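Local coordinates for putative branched chain amino acid ABC transporter, periplasmic amino acid-binding protein (Brucella ovis, PDB 4XFK) that probably serves as the periplasmic binding component of an ABC transport system for amino acids such as leucine, isoleucine, valine, threonine and alanine, at residues A[282-285]-A[291-294]; A[359-364]-A[369-374]; A[121-126]-A[347-352]; A[140-145]-A[170-175]; A[226-231]-A[239-244]. The protein carries 1 engineered substitution. All blocks are in the same frame, centred on the assembly; numbering follows the deposited sequence.

Contact 1. Residues A[282-285]-A[291-294]; sequences EDYK and YPSY
Tyr-291 and Pro-292 fold back on the last turns of helix 274-288 and meet Glu-282, Tyr-284 and Lys-285: a helix-to-loop contact with a polar outer part and an apolar inner side, just where the chain leaves the helix for helix 296-312. The phenol of Tyr-291 is held in two ways. Its OH donates to Glu-282 OE2 at 2.7 Å, reaching the carboxylate on the syn side but 33° out of its plane. The glutamate chain bends at chi2 (-68°), which brings the acid alongside the edge of the ring, and the two flat groups stand steeply to each other. Over one face of the same ring runs Lys-285, its fully extended chain placing CD above the centre, 3.6 Å from the Tyr-291 centroid, in a CH-pi contact. Lys-285 NZ goes on to the rim of the ring and lies 3.7 Å from Tyr-291 CE2. Both charged residues are exposed, so the outer part of this grip is at the surface. Further in, Pro-292 CB sits over a face of the Tyr-284 ring, 3.9 Å from its centroid and displaced toward CD2, which it approaches to 3.5 Å. The hydroxyl of Tyr-284 is bonded to Glu-296 at the start of the next helix, and this fixes the far end of the ring. Around the pair, Tyr-284 packs on Ala-33 and Ala-34 of helix 26-44, Pro-292 leans on Phe-280 and Ala-281 of helix 274-288 and on Phe-268, and Tyr-291 touches Ile-365.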
# COMPACT_ATOMS: atom_id res chain seq x y z
N GLU A 282 9.25 -15.85 7.37
CA GLU A 282 9.46 -16.54 8.64
C GLU A 282 9.92 -15.60 9.75
O GLU A 282 9.46 -15.71 10.90
CB GLU A 282 10.45 -17.69 8.47
CG GLU A 282 9.91 -18.85 7.61
CD GLU A 282 8.78 -19.60 8.29
OE1 GLU A 282 8.79 -19.67 9.53
OE2 GLU A 282 7.88 -20.13 7.59
N ASP A 283 10.81 -14.67 9.44
CA ASP A 283 11.29 -13.74 10.46
C ASP A 283 10.18 -12.80 10.90
O ASP A 283 10.02 -12.52 12.10
CB ASP A 283 12.49 -12.93 9.98
CG ASP A 283 13.10 -12.10 11.08
OD1 ASP A 283 13.74 -12.69 11.98
OD2 ASP A 283 12.93 -10.87 11.07
N TYR A 284 9.39 -12.32 9.95
CA TYR A 284 8.28 -11.43 10.26
C TYR A 284 7.26 -12.14 11.15
O TYR A 284 6.74 -11.55 12.09
CB TYR A 284 7.63 -10.93 8.97
CG TYR A 284 6.69 -9.77 9.17
CD1 TYR A 284 7.17 -8.47 9.19
CD2 TYR A 284 5.33 -9.98 9.35
CE1 TYR A 284 6.32 -7.40 9.39
CE2 TYR A 284 4.47 -8.91 9.53
CZ TYR A 284 4.98 -7.62 9.56
OH TYR A 284 4.15 -6.53 9.74
N LYS A 285 6.97 -13.40 10.85
CA LYS A 285 6.09 -14.17 11.73
C LYS A 285 6.67 -14.36 13.13
O LYS A 285 5.95 -14.28 14.12
CB LYS A 285 5.72 -15.52 11.10
CG LYS A 285 4.79 -16.35 11.98
CD LYS A 285 4.31 -17.62 11.31
CE LYS A 285 3.35 -18.39 12.21
NZ LYS A 285 2.80 -19.59 11.53
N TYR A 291 2.39 -14.22 9.35
CA TYR A 291 3.09 -14.01 8.09
C TYR A 291 2.68 -12.66 7.50
O TYR A 291 1.55 -12.20 7.67
CB TYR A 291 2.76 -15.13 7.10
CG TYR A 291 3.43 -16.45 7.41
CD1 TYR A 291 4.82 -16.57 7.41
CD2 TYR A 291 2.68 -17.59 7.67
CE1 TYR A 291 5.43 -17.78 7.68
CE2 TYR A 291 3.28 -18.81 7.93
CZ TYR A 291 4.66 -18.90 7.94
OH TYR A 291 5.25 -20.12 8.19
N PRO A 292 3.61 -11.99 6.80
CA PRO A 292 3.30 -10.67 6.25
C PRO A 292 2.44 -10.76 5.00
O PRO A 292 2.65 -11.60 4.13
CB PRO A 292 4.68 -10.11 5.91
CG PRO A 292 5.50 -11.33 5.61
CD PRO A 292 4.99 -12.41 6.53
N SER A 293 1.45 -9.88 4.90
CA SER A 293 0.63 -9.81 3.69
C SER A 293 0.01 -8.43 3.61
O SER A 293 0.20 -7.59 4.50
CB SER A 293 -0.47 -10.87 3.72
OG SER A 293 -1.42 -10.57 4.72
N TYR A 294 -0.73 -8.19 2.52
CA TYR A 294 -1.58 -7.01 2.41
C TYR A 294 -0.70 -5.75 2.56
O TYR A 294 0.28 -5.62 1.82
CB TYR A 294 -2.72 -7.17 3.43
CG TYR A 294 -3.74 -6.05 3.57
CD1 TYR A 294 -4.26 -5.37 2.47
CD2 TYR A 294 -4.19 -5.67 4.84
CE1 TYR A 294 -5.19 -4.35 2.64
CE2 TYR A 294 -5.12 -4.67 5.02
CZ TYR A 294 -5.60 -4.01 3.91
OH TYR A 294 -6.53 -2.99 4.06

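Contact 2. Residues A[359-364]-A[369-374]; sequences VSKKAR and GTEYGF
A beta hairpin with a long connection joins strands 350-360 and 373-380, and the contact of Val-359 and Ser-360 with Phe-374 and Gly-373 is its last paired step. Ser-360 and Gly-373 form an antiparallel hydrogen-bonded pair: Ser-360 N reaches Gly-373 O at 2.9 Å, and Gly-373 N returns to Ser-360 O at 3.0 Å in a nearly straight bond (174°). Val-359 and Phe-374, the adjoining non-hydrogen-bonded pair, send side chains to one face of the sheet, where CG2 of the valine is 3.7 Å from CE2 of the phenylalanine and both touch Ile-252 of helix 251-255. The other methyl, Val-359 CG1, presses on Tyr-372 CB. Beyond the pairing, a type I turn from Ser-360 to Ala-363 brings Ala-363 back against Gly-373, and Ser-360 OG accepts from Lys-362 N in an ST turn. Lys-361, extended beyond CG, lies across the Tyr-372 ring: CG is 3.8 Å from the centroid, over the face, and CE reaches the phenol oxygen. Its ammonium stays beyond salt-bridge distance of Glu-371. Ala-363 CB packs directly on the backbone of Gly-373, 3.3 Å from its C.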
# COMPACT_ATOMS: atom_id res chain seq x y z
N VAL A 359 -5.37 -17.46 -5.86
CA VAL A 359 -5.75 -18.27 -4.71
C VAL A 359 -5.77 -19.74 -5.13
O VAL A 359 -6.48 -20.11 -6.07
CB VAL A 359 -7.11 -17.84 -4.15
CG1 VAL A 359 -7.49 -18.70 -2.95
CG2 VAL A 359 -7.08 -16.36 -3.78
N SER A 360 -4.99 -20.56 -4.43
CA SER A 360 -4.73 -21.93 -4.86
C SER A 360 -4.35 -22.81 -3.68
O SER A 360 -3.71 -22.34 -2.74
CB SER A 360 -3.59 -21.94 -5.88
OG SER A 360 -3.19 -23.27 -6.19
N LYS A 361 -4.72 -24.08 -3.75
CA LYS A 361 -4.31 -25.04 -2.73
C LYS A 361 -2.82 -25.32 -2.82
O LYS A 361 -2.23 -25.88 -1.90
CB LYS A 361 -5.08 -26.35 -2.88
CG LYS A 361 -6.53 -26.27 -2.45
CD LYS A 361 -7.16 -27.64 -2.52
CE LYS A 361 -8.60 -27.62 -2.06
NZ LYS A 361 -9.15 -29.00 -2.05
N LYS A 362 -2.20 -24.94 -3.94
CA LYS A 362 -0.78 -25.18 -4.15
C LYS A 362 0.11 -24.23 -3.34
O LYS A 362 1.29 -24.49 -3.18
CB LYS A 362 -0.43 -25.09 -5.63
CG LYS A 362 -1.05 -26.18 -6.50
CD LYS A 362 -0.79 -25.92 -7.98
CE LYS A 362 -1.47 -26.97 -8.86
NZ LYS A 362 -2.94 -27.05 -8.62
N ALA A 363 -0.45 -23.13 -2.84
CA ALA A 363 0.35 -22.16 -2.09
C ALA A 363 0.92 -22.78 -0.83
O ALA A 363 0.22 -23.49 -0.11
CB ALA A 363 -0.50 -20.95 -1.74
N ARG A 364 2.20 -22.52 -0.56
CA ARG A 364 2.85 -23.05 0.64
C ARG A 364 2.30 -22.43 1.91
O ARG A 364 2.01 -23.14 2.89
CB ARG A 364 4.36 -22.83 0.57
CG ARG A 364 5.10 -23.37 1.79
CD ARG A 364 6.59 -23.47 1.53
NE ARG A 364 6.85 -24.32 0.37
CZ ARG A 364 6.96 -25.64 0.42
NH1 ARG A 364 6.84 -26.28 1.59
NH2 ARG A 364 7.20 -26.34 -0.68
N GLY A 369 -6.31 -19.95 7.69
CA GLY A 369 -6.46 -21.32 8.15
C GLY A 369 -7.19 -22.24 7.18
O GLY A 369 -7.62 -23.33 7.56
N THR A 370 -7.32 -21.81 5.93
CA THR A 370 -7.98 -22.62 4.91
C THR A 370 -6.97 -23.51 4.19
O THR A 370 -5.78 -23.51 4.49
CB THR A 370 -8.71 -21.75 3.86
OG1 THR A 370 -7.76 -21.18 2.95
CG2 THR A 370 -9.51 -20.64 4.53
N GLU A 371 -7.46 -24.27 3.21
CA GLU A 371 -6.61 -25.09 2.36
C GLU A 371 -5.96 -24.26 1.26
O GLU A 371 -5.12 -24.78 0.51
CB GLU A 371 -7.42 -26.22 1.74
CG GLU A 371 -8.05 -27.15 2.76
CD GLU A 371 -9.28 -27.87 2.23
OE1 GLU A 371 -10.18 -27.21 1.66
OE2 GLU A 371 -9.35 -29.11 2.40
N TYR A 372 -6.36 -22.99 1.15
CA TYR A 372 -5.91 -22.12 0.07
C TYR A 372 -4.96 -21.03 0.56
O TYR A 372 -5.08 -20.56 1.68
CB TYR A 372 -7.11 -21.43 -0.58
CG TYR A 372 -8.03 -22.38 -1.32
CD1 TYR A 372 -9.06 -23.06 -0.67
CD2 TYR A 372 -7.86 -22.61 -2.68
CE1 TYR A 372 -9.88 -23.94 -1.35
CE2 TYR A 372 -8.68 -23.48 -3.37
CZ TYR A 372 -9.69 -24.14 -2.70
OH TYR A 372 -10.50 -25.01 -3.41
N GLY A 373 -4.03 -20.63 -0.30
CA GLY A 373 -3.24 -19.44 -0.06
C GLY A 373 -2.95 -18.75 -1.38
O GLY A 373 -3.46 -19.15 -2.43
N PHE A 374 -2.11 -17.73 -1.32
CA PHE A 374 -1.74 -16.98 -2.50
C PHE A 374 -0.50 -17.57 -3.15
O PHE A 374 0.55 -17.66 -2.54
CB PHE A 374 -1.58 -15.50 -2.14
CG PHE A 374 -2.89 -14.86 -1.77
CD1 PHE A 374 -3.36 -14.89 -0.47
CD2 PHE A 374 -3.68 -14.29 -2.76
CE1 PHE A 374 -4.59 -14.32 -0.14
CE2 PHE A 374 -4.91 -13.72 -2.43
CZ PHE A 374 -5.36 -13.74 -1.13

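Contact 3. Residues A[121-126]-A[347-352]; sequences ELTGSK and DHQAKF
Thr-123 meets Asp-347 and Gln-349 in a small, wholly buried contact that is close on its methyl side and bridged by water on the other. On the close side, Thr-123 CG2 lies 3.5 Å from Asp-347 O and touches the amide end of Gln-349. From the other segment, Asp-347 CB comes within 3.6 Å of Thr-123 O. The threonine methyl is anti to its carbonyl carbon, while OG1 (chi1 52°) turns elsewhere, to Arg-133. That arginine also binds Gln-349 OE1, so one guanidinium holds polar atoms from both segments. The glutamine chain bends at chi2, and its NE2 returns to Ala-350 O at 3.1 Å, in the carbonyl plane and on a lone pair; together with Ser-135 O on NE2 and Arg-133 on OE1, this fixes the rotation of the amide.

On the looser side two waters stand between the segments. One lies 2.7 Å from both Thr-123 O and Asp-347 OD2. The second is 2.7 Å from Thr-123 OG1 but has only a weak bond to Asp-347 OD2. The same carboxylate oxygen takes a salt bridge from Arg-344, a charge that would probably favour the ionised acid, and Asp-347 OD1 accepts from Gln-349 N in an Asx turn. His-348 between them stacks on Phe-132 and bonds to Glu-330.

The first-lobe loop 121-126 thus packs on the segment leading into strand 350-360. Backbone bonds of His-348 and Ala-350 to Arg-133, at the end of strand 131-133, are consistent with the hinge region of a two-lobed periplasmic binding protein.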
# COMPACT_ATOMS: atom_id res chain seq x y z
N GLU A 121 -3.15 11.00 -6.86
CA GLU A 121 -2.79 12.40 -6.64
C GLU A 121 -1.56 12.60 -5.76
O GLU A 121 -0.86 13.62 -5.89
CB GLU A 121 -3.98 13.18 -6.06
CG GLU A 121 -4.39 12.75 -4.65
CD GLU A 121 -5.48 13.62 -4.06
OE1 GLU A 121 -5.93 14.56 -4.74
OE2 GLU A 121 -5.88 13.38 -2.90
N LEU A 122 -1.28 11.65 -4.88
CA LEU A 122 -0.18 11.81 -3.93
C LEU A 122 1.19 11.92 -4.62
O LEU A 122 2.11 12.53 -4.07
CB LEU A 122 -0.23 10.72 -2.86
CG LEU A 122 -1.55 10.75 -2.09
CD1 LEU A 122 -1.74 9.49 -1.29
CD2 LEU A 122 -1.64 11.98 -1.18
N THR A 123 1.31 11.36 -5.82
CA THR A 123 2.52 11.55 -6.62
C THR A 123 2.20 12.27 -7.93
O THR A 123 3.01 12.27 -8.86
CB THR A 123 3.23 10.22 -6.93
OG1 THR A 123 2.30 9.30 -7.50
CG2 THR A 123 3.82 9.62 -5.66
N GLY A 124 1.01 12.87 -8.00
CA GLY A 124 0.58 13.63 -9.16
C GLY A 124 0.33 15.07 -8.76
O GLY A 124 1.27 15.79 -8.42
N SER A 125 -0.93 15.49 -8.77
CA SER A 125 -1.28 16.88 -8.49
C SER A 125 -0.88 17.37 -7.10
O SER A 125 -0.69 18.57 -6.89
CB SER A 125 -2.77 17.12 -8.72
OG SER A 125 -3.54 16.40 -7.78
N LYS A 126 -0.73 16.44 -6.15
CA LYS A 126 -0.33 16.80 -4.78
C LYS A 126 1.11 16.43 -4.46
O LYS A 126 1.53 16.50 -3.31
CB LYS A 126 -1.26 16.16 -3.75
CG LYS A 126 -2.63 16.81 -3.66
CD LYS A 126 -3.39 16.30 -2.44
CE LYS A 126 -4.68 17.08 -2.23
NZ LYS A 126 -5.55 17.01 -3.44
N ASP A 347 8.89 12.33 -8.80
CA ASP A 347 7.58 12.35 -8.16
C ASP A 347 7.59 11.70 -6.79
O ASP A 347 6.60 11.75 -6.07
CB ASP A 347 6.52 11.69 -9.06
CG ASP A 347 6.86 10.24 -9.44
OD1 ASP A 347 7.98 9.75 -9.16
OD2 ASP A 347 5.99 9.59 -10.05
N HIS A 348 8.72 11.10 -6.42
CA HIS A 348 8.84 10.32 -5.19
C HIS A 348 7.87 9.14 -5.12
O HIS A 348 7.30 8.83 -4.07
CB HIS A 348 8.77 11.21 -3.93
CG HIS A 348 9.90 12.18 -3.84
ND1 HIS A 348 9.94 13.18 -2.89
CD2 HIS A 348 11.03 12.30 -4.57
CE1 HIS A 348 11.05 13.88 -3.05
NE2 HIS A 348 11.73 13.37 -4.06
N GLN A 349 7.72 8.47 -6.26
CA GLN A 349 7.11 7.15 -6.32
C GLN A 349 8.22 6.10 -6.29
O GLN A 349 9.14 6.14 -7.11
CB GLN A 349 6.29 7.00 -7.61
CG GLN A 349 5.74 5.61 -7.84
CD GLN A 349 4.82 5.15 -6.72
OE1 GLN A 349 3.83 5.81 -6.40
NE2 GLN A 349 5.16 4.02 -6.11
N ALA A 350 8.16 5.17 -5.34
CA ALA A 350 9.16 4.10 -5.27
C ALA A 350 9.03 3.13 -6.44
O ALA A 350 7.93 2.92 -6.98
CB ALA A 350 9.06 3.36 -3.95
N LYS A 351 10.17 2.56 -6.82
CA LYS A 351 10.28 1.58 -7.90
C LYS A 351 10.61 0.23 -7.29
O LYS A 351 11.58 0.10 -6.54
CB LYS A 351 11.38 1.99 -8.89
CG LYS A 351 11.49 1.06 -10.07
CD LYS A 351 12.11 1.74 -11.28
CE LYS A 351 13.60 1.85 -11.16
NZ LYS A 351 14.14 2.37 -12.44
N PHE A 352 9.80 -0.78 -7.60
CA PHE A 352 9.92 -2.09 -6.97
C PHE A 352 9.14 -3.11 -7.80
O PHE A 352 8.25 -2.73 -8.56
CB PHE A 352 9.34 -2.05 -5.55
CG PHE A 352 8.01 -1.36 -5.46
CD1 PHE A 352 6.85 -2.02 -5.84
CD2 PHE A 352 7.93 -0.04 -5.03
CE1 PHE A 352 5.63 -1.38 -5.82
CE2 PHE A 352 6.70 0.61 -5.00
CZ PHE A 352 5.55 -0.07 -5.39
O HOH W 1 3.78 10.74 -11.00
O HOH W 2 2.84 8.27 -9.96

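Contact 4. Residues A[140-145]-A[170-175]; sequences IRFKTV and VDVENT. Engineered in segment 140-145: Arg-141 (natural residue His).
The Phe-142 ring presents one face to Val-172: methyl CG1 stands over the middle of it, 3.6 Å from the centroid and 13° off the normal, a well-centred CH-pi contact. Toward one corner, ring atom CE2 is touched by both valine methyls, at 3.5 Å from CG1 and 3.6 Å from CG2. Around the rest of the ring, CE1 and CZ of Phe-142 pack on Ala-242 and Ser-244 of the neighbouring strand segment. Nearer the backbone, Thr-175 CG2 lies 3.9 Å from Phe-142 CB, so the phenylalanine is met one turn further along the second helix as well. Placing that methyl anti to the threonine N turns OG1 the other way (chi1 -62°), back to its own helix, where it donates to Asp-171 O at 2.7 Å. Thr-175 N also bonds to this carbonyl, from the opposite face of its plane. Thr-144 repeats the pattern on Ile-140 O, and its OG1 bonds to Ser-265 too.

Helices 138-152 and 167-184 stand before and after strand 158-164 in the alternating alpha/beta fold of the second lobe, and the apolar contact of Phe-142 with Val-172 and Thr-175 joins them directly. Val-172 also rests on Asn-163 of that strand, and Val-145 on Ile-263 and Ser-265 of strand 263-266. Arg-141, an engineered replacement of the natural histidine, starts toward the second helix, but its guanidinium end turns off to a salt bridge with Glu-118 and a bond to Ser-265 O. Asp-171 OD2 accepts from Leu-120 N, in the loop after strand 111-114.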
# COMPACT_ATOMS: atom_id res chain seq x y z
N ILE A 140 -0.22 1.29 -10.78
CA ILE A 140 0.64 0.12 -10.66
C ILE A 140 -0.18 -1.13 -10.33
O ILE A 140 0.01 -2.19 -10.95
CB ILE A 140 1.74 0.34 -9.60
CG1 ILE A 140 2.65 1.52 -10.00
CG2 ILE A 140 2.53 -0.94 -9.37
CD1 ILE A 140 3.62 1.95 -8.90
N ARG A 141 -1.07 -1.02 -9.34
CA ARG A 141 -1.90 -2.15 -8.95
C ARG A 141 -2.67 -2.74 -10.13
O ARG A 141 -2.66 -3.96 -10.36
CB ARG A 141 -2.92 -1.75 -7.87
CG ARG A 141 -2.35 -1.45 -6.49
CD ARG A 141 -1.85 -2.66 -5.75
NE ARG A 141 -1.57 -2.29 -4.37
CZ ARG A 141 -1.12 -3.12 -3.43
NH1 ARG A 141 -0.91 -4.40 -3.71
NH2 ARG A 141 -0.88 -2.67 -2.21
N PHE A 142 -3.36 -1.88 -10.87
CA PHE A 142 -4.35 -2.39 -11.81
C PHE A 142 -3.82 -2.69 -13.20
O PHE A 142 -4.35 -3.56 -13.87
CB PHE A 142 -5.68 -1.62 -11.72
CG PHE A 142 -6.40 -1.98 -10.46
CD1 PHE A 142 -7.23 -3.10 -10.43
CD2 PHE A 142 -6.13 -1.30 -9.28
CE1 PHE A 142 -7.83 -3.49 -9.25
CE2 PHE A 142 -6.73 -1.70 -8.09
CZ PHE A 142 -7.57 -2.81 -8.07
N LYS A 143 -2.74 -2.03 -13.60
CA LYS A 143 -2.01 -2.44 -14.79
C LYS A 143 -1.42 -3.83 -14.56
O LYS A 143 -1.60 -4.74 -15.37
CB LYS A 143 -0.88 -1.47 -15.09
CG LYS A 143 0.12 -2.02 -16.09
CD LYS A 143 1.39 -1.18 -16.16
CE LYS A 143 2.33 -1.41 -14.97
NZ LYS A 143 2.06 -0.50 -13.83
N THR A 144 -0.71 -3.99 -13.44
CA THR A 144 -0.05 -5.27 -13.20
C THR A 144 -1.02 -6.43 -13.01
O THR A 144 -0.78 -7.52 -13.55
CB THR A 144 1.00 -5.24 -12.05
OG1 THR A 144 0.37 -4.88 -10.81
CG2 THR A 144 2.14 -4.26 -12.35
N VAL A 145 -2.11 -6.23 -12.27
CA VAL A 145 -3.03 -7.34 -12.06
C VAL A 145 -3.65 -7.79 -13.38
O VAL A 145 -3.74 -8.99 -13.67
CB VAL A 145 -4.11 -7.06 -10.96
CG1 VAL A 145 -5.25 -6.17 -11.48
CG2 VAL A 145 -4.64 -8.36 -10.41
N VAL A 170 -12.19 5.81 -7.05
CA VAL A 170 -12.35 6.53 -8.30
C VAL A 170 -11.12 6.32 -9.18
O VAL A 170 -11.25 6.07 -10.38
CB VAL A 170 -12.61 8.02 -8.02
CG1 VAL A 170 -12.49 8.86 -9.30
CG2 VAL A 170 -13.98 8.19 -7.38
N ASP A 171 -9.93 6.38 -8.58
CA ASP A 171 -8.71 6.15 -9.35
C ASP A 171 -8.64 4.73 -9.89
O ASP A 171 -8.16 4.51 -11.02
CB ASP A 171 -7.47 6.42 -8.49
CG ASP A 171 -7.21 7.90 -8.24
OD1 ASP A 171 -7.75 8.75 -8.97
OD2 ASP A 171 -6.44 8.20 -7.31
N VAL A 172 -9.09 3.75 -9.11
CA VAL A 172 -9.11 2.38 -9.61
C VAL A 172 -10.05 2.26 -10.81
O VAL A 172 -9.67 1.72 -11.85
CB VAL A 172 -9.50 1.35 -8.51
CG1 VAL A 172 -9.66 -0.04 -9.13
CG2 VAL A 172 -8.45 1.33 -7.40
N GLU A 173 -11.27 2.77 -10.66
CA GLU A 173 -12.20 2.72 -11.78
C GLU A 173 -11.61 3.39 -13.03
O GLU A 173 -11.67 2.83 -14.13
CB GLU A 173 -13.52 3.39 -11.43
CG GLU A 173 -14.53 3.30 -12.58
CD GLU A 173 -15.84 3.99 -12.29
OE1 GLU A 173 -16.66 3.43 -11.53
OE2 GLU A 173 -16.06 5.09 -12.83
N ASN A 174 -11.05 4.58 -12.86
CA ASN A 174 -10.51 5.31 -14.00
C ASN A 174 -9.35 4.55 -14.65
O ASN A 174 -9.23 4.51 -15.87
CB ASN A 174 -10.07 6.73 -13.60
CG ASN A 174 -11.25 7.64 -13.30
OD1 ASN A 174 -12.38 7.38 -13.72
ND2 ASN A 174 -10.99 8.72 -12.58
N THR A 175 -8.52 3.92 -13.82
CA THR A 175 -7.41 3.11 -14.31
C THR A 175 -7.88 1.89 -15.08
O THR A 175 -7.42 1.62 -16.19
CB THR A 175 -6.53 2.65 -13.13
OG1 THR A 175 -5.98 3.79 -12.47
CG2 THR A 175 -5.40 1.76 -13.62

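Contact 5. Residues A[226-231]-A[239-244]; sequences LLLMKA and AKFATS
Phe-241 N is bonded to His-262 ND1, and a backbone hydrogen bond ties the residue to Ile-263, at the start of the neighbouring strand. This fixes the root of a ring that reaches out to Met-229 and Leu-228 on helix 223-235. In the methionine conformer described, one of two modelled, the sulfur approaches one side of the ring obliquely, 3.9 Å from the Phe-241 centroid and 31° off its normal. It is closest to Phe-241 CD2, at 3.4 Å, with CE2 almost as near, which makes a Met-aromatic contact off the ring centre. Met-229 does not start toward the strand, but the bend at chi2 (-53°) brings SD to the ring, and chi3 sets CE beside it, 3.9 Å from Phe-241 CD2; these details hold for that copy alone. Leu-228 comes from the same side of the ring plane, near the diagonally opposite corner: its CD2 lies 3.8 Å from Phe-241 CE1, and its CG is 4.0 Å from CZ. Side-chain contact between the segments is thus wholly apolar apart from the sulfur. It closes the second half of a beta-alpha-beta crossover, strand 215-218, helix 223-235 and strand 240-243. Phe-241 also packs on Val-216 and Thr-218 of the first strand of that unit, and Met-229 on Asn-251 and Ala-255 of helix 251-255, whereas the next residue, Ala-242, touches Met-149 of helix 138-152.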
# COMPACT_ATOMS: atom_id res chain seq x y z
N LEU A 226 -14.32 -7.76 2.43
CA LEU A 226 -14.70 -8.93 3.23
C LEU A 226 -16.16 -9.33 3.01
O LEU A 226 -16.47 -10.51 2.79
CB LEU A 226 -14.44 -8.67 4.72
CG LEU A 226 -12.99 -8.52 5.17
CD1 LEU A 226 -12.89 -7.84 6.54
CD2 LEU A 226 -12.30 -9.88 5.21
N LEU A 227 -17.06 -8.36 3.07
CA LEU A 227 -18.49 -8.66 2.97
C LEU A 227 -18.92 -8.85 1.52
O LEU A 227 -19.89 -9.55 1.24
CB LEU A 227 -19.33 -7.58 3.65
CG LEU A 227 -19.11 -7.42 5.15
CD1 LEU A 227 -20.02 -6.34 5.71
CD2 LEU A 227 -19.29 -8.76 5.89
N LEU A 228 -18.19 -8.23 0.60
CA LEU A 228 -18.41 -8.45 -0.82
C LEU A 228 -18.07 -9.90 -1.18
O LEU A 228 -18.83 -10.57 -1.89
CB LEU A 228 -17.57 -7.47 -1.64
CG LEU A 228 -17.63 -7.61 -3.17
CD1 LEU A 228 -19.07 -7.58 -3.70
CD2 LEU A 228 -16.78 -6.52 -3.83
N MET A 229 -16.93 -10.40 -0.67
CA MET A 229 -16.54 -11.79 -0.89
C MET A 229 -17.57 -12.75 -0.29
O MET A 229 -17.92 -13.76 -0.90
CB MET A 229 -15.16 -12.07 -0.29
CG MET A 229 -14.01 -11.36 -0.99
SD MET A 229 -13.95 -11.63 -2.77
CE MET A 229 -13.49 -13.36 -2.85
N LYS A 230 -18.05 -12.43 0.91
CA LYS A 230 -19.05 -13.28 1.55
C LYS A 230 -20.33 -13.37 0.72
O LYS A 230 -20.90 -14.45 0.54
CB LYS A 230 -19.36 -12.76 2.96
CG LYS A 230 -20.32 -13.64 3.73
CD LYS A 230 -20.41 -13.22 5.18
CE LYS A 230 -21.38 -14.11 5.93
NZ LYS A 230 -21.33 -13.86 7.38
N ALA A 231 -20.79 -12.23 0.22
CA ALA A 231 -21.99 -12.20 -0.62
C ALA A 231 -21.76 -12.96 -1.93
O ALA A 231 -22.64 -13.68 -2.39
CB ALA A 231 -22.40 -10.76 -0.91
N ALA A 239 -17.56 -15.43 -11.62
CA ALA A 239 -16.50 -14.50 -11.99
C ALA A 239 -15.42 -14.49 -10.92
O ALA A 239 -15.68 -14.75 -9.75
CB ALA A 239 -17.05 -13.09 -12.17
N LYS A 240 -14.19 -14.19 -11.33
CA LYS A 240 -13.11 -14.08 -10.37
C LYS A 240 -12.74 -12.62 -10.14
O LYS A 240 -12.73 -11.82 -11.08
CB LYS A 240 -11.90 -14.90 -10.83
CG LYS A 240 -12.19 -16.40 -10.91
CD LYS A 240 -12.68 -16.96 -9.56
CE LYS A 240 -13.21 -18.38 -9.69
NZ LYS A 240 -13.76 -18.85 -8.38
N PHE A 241 -12.49 -12.28 -8.89
CA PHE A 241 -12.07 -10.93 -8.54
C PHE A 241 -10.60 -10.72 -8.90
O PHE A 241 -9.77 -11.60 -8.70
CB PHE A 241 -12.28 -10.67 -7.05
CG PHE A 241 -13.72 -10.53 -6.65
CD1 PHE A 241 -14.37 -9.31 -6.73
CD2 PHE A 241 -14.43 -11.62 -6.17
CE1 PHE A 241 -15.70 -9.18 -6.36
CE2 PHE A 241 -15.76 -11.49 -5.79
CZ PHE A 241 -16.39 -10.27 -5.89
N ALA A 242 -10.31 -9.55 -9.45
CA ALA A 242 -8.94 -9.12 -9.70
C ALA A 242 -8.71 -7.88 -8.84
O ALA A 242 -9.37 -6.86 -9.04
CB ALA A 242 -8.73 -8.81 -11.17
N THR A 243 -7.81 -8.00 -7.86
CA THR A 243 -7.80 -7.07 -6.75
C THR A 243 -6.42 -6.54 -6.42
O THR A 243 -5.40 -7.06 -6.88
CB THR A 243 -8.31 -7.75 -5.46
OG1 THR A 243 -7.31 -8.67 -4.97
CG2 THR A 243 -9.63 -8.49 -5.70
N SER A 244 -6.42 -5.51 -5.57
CA SER A 244 -5.22 -5.03 -4.92
C SER A 244 -5.07 -5.58 -3.51
O SER A 244 -3.95 -5.68 -3.02
CB SER A 244 -5.22 -3.50 -4.88
OG SER A 244 -6.48 -2.99 -4.46

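Along the chain contacts 4, 5 and 1 follow one another inside the long loop closed by contact 3, and contact 2 comes last. Contacts 4 and 5 have centres about 16 Å apart and touch, with Phe-142 and Arg-141 against Ala-242 and Ser-244; contact 4 also touches contact 3, through Ile-140 and Gln-349. Contacts 2, 3 and 5 all reach the mixed sheet of the second lobe. Contacts 2 and 3 both use strand 350-360, yet lie about 33 Å apart between centres. Contact 1, its centre about 15 Å from that of contact 2, lies against helix 26-44 of the first lobe. Contacts 4 and 5 pack the second lobe's interior; contact 3 lies near the crossing between lobes, consistent with a two-lobed binding protein.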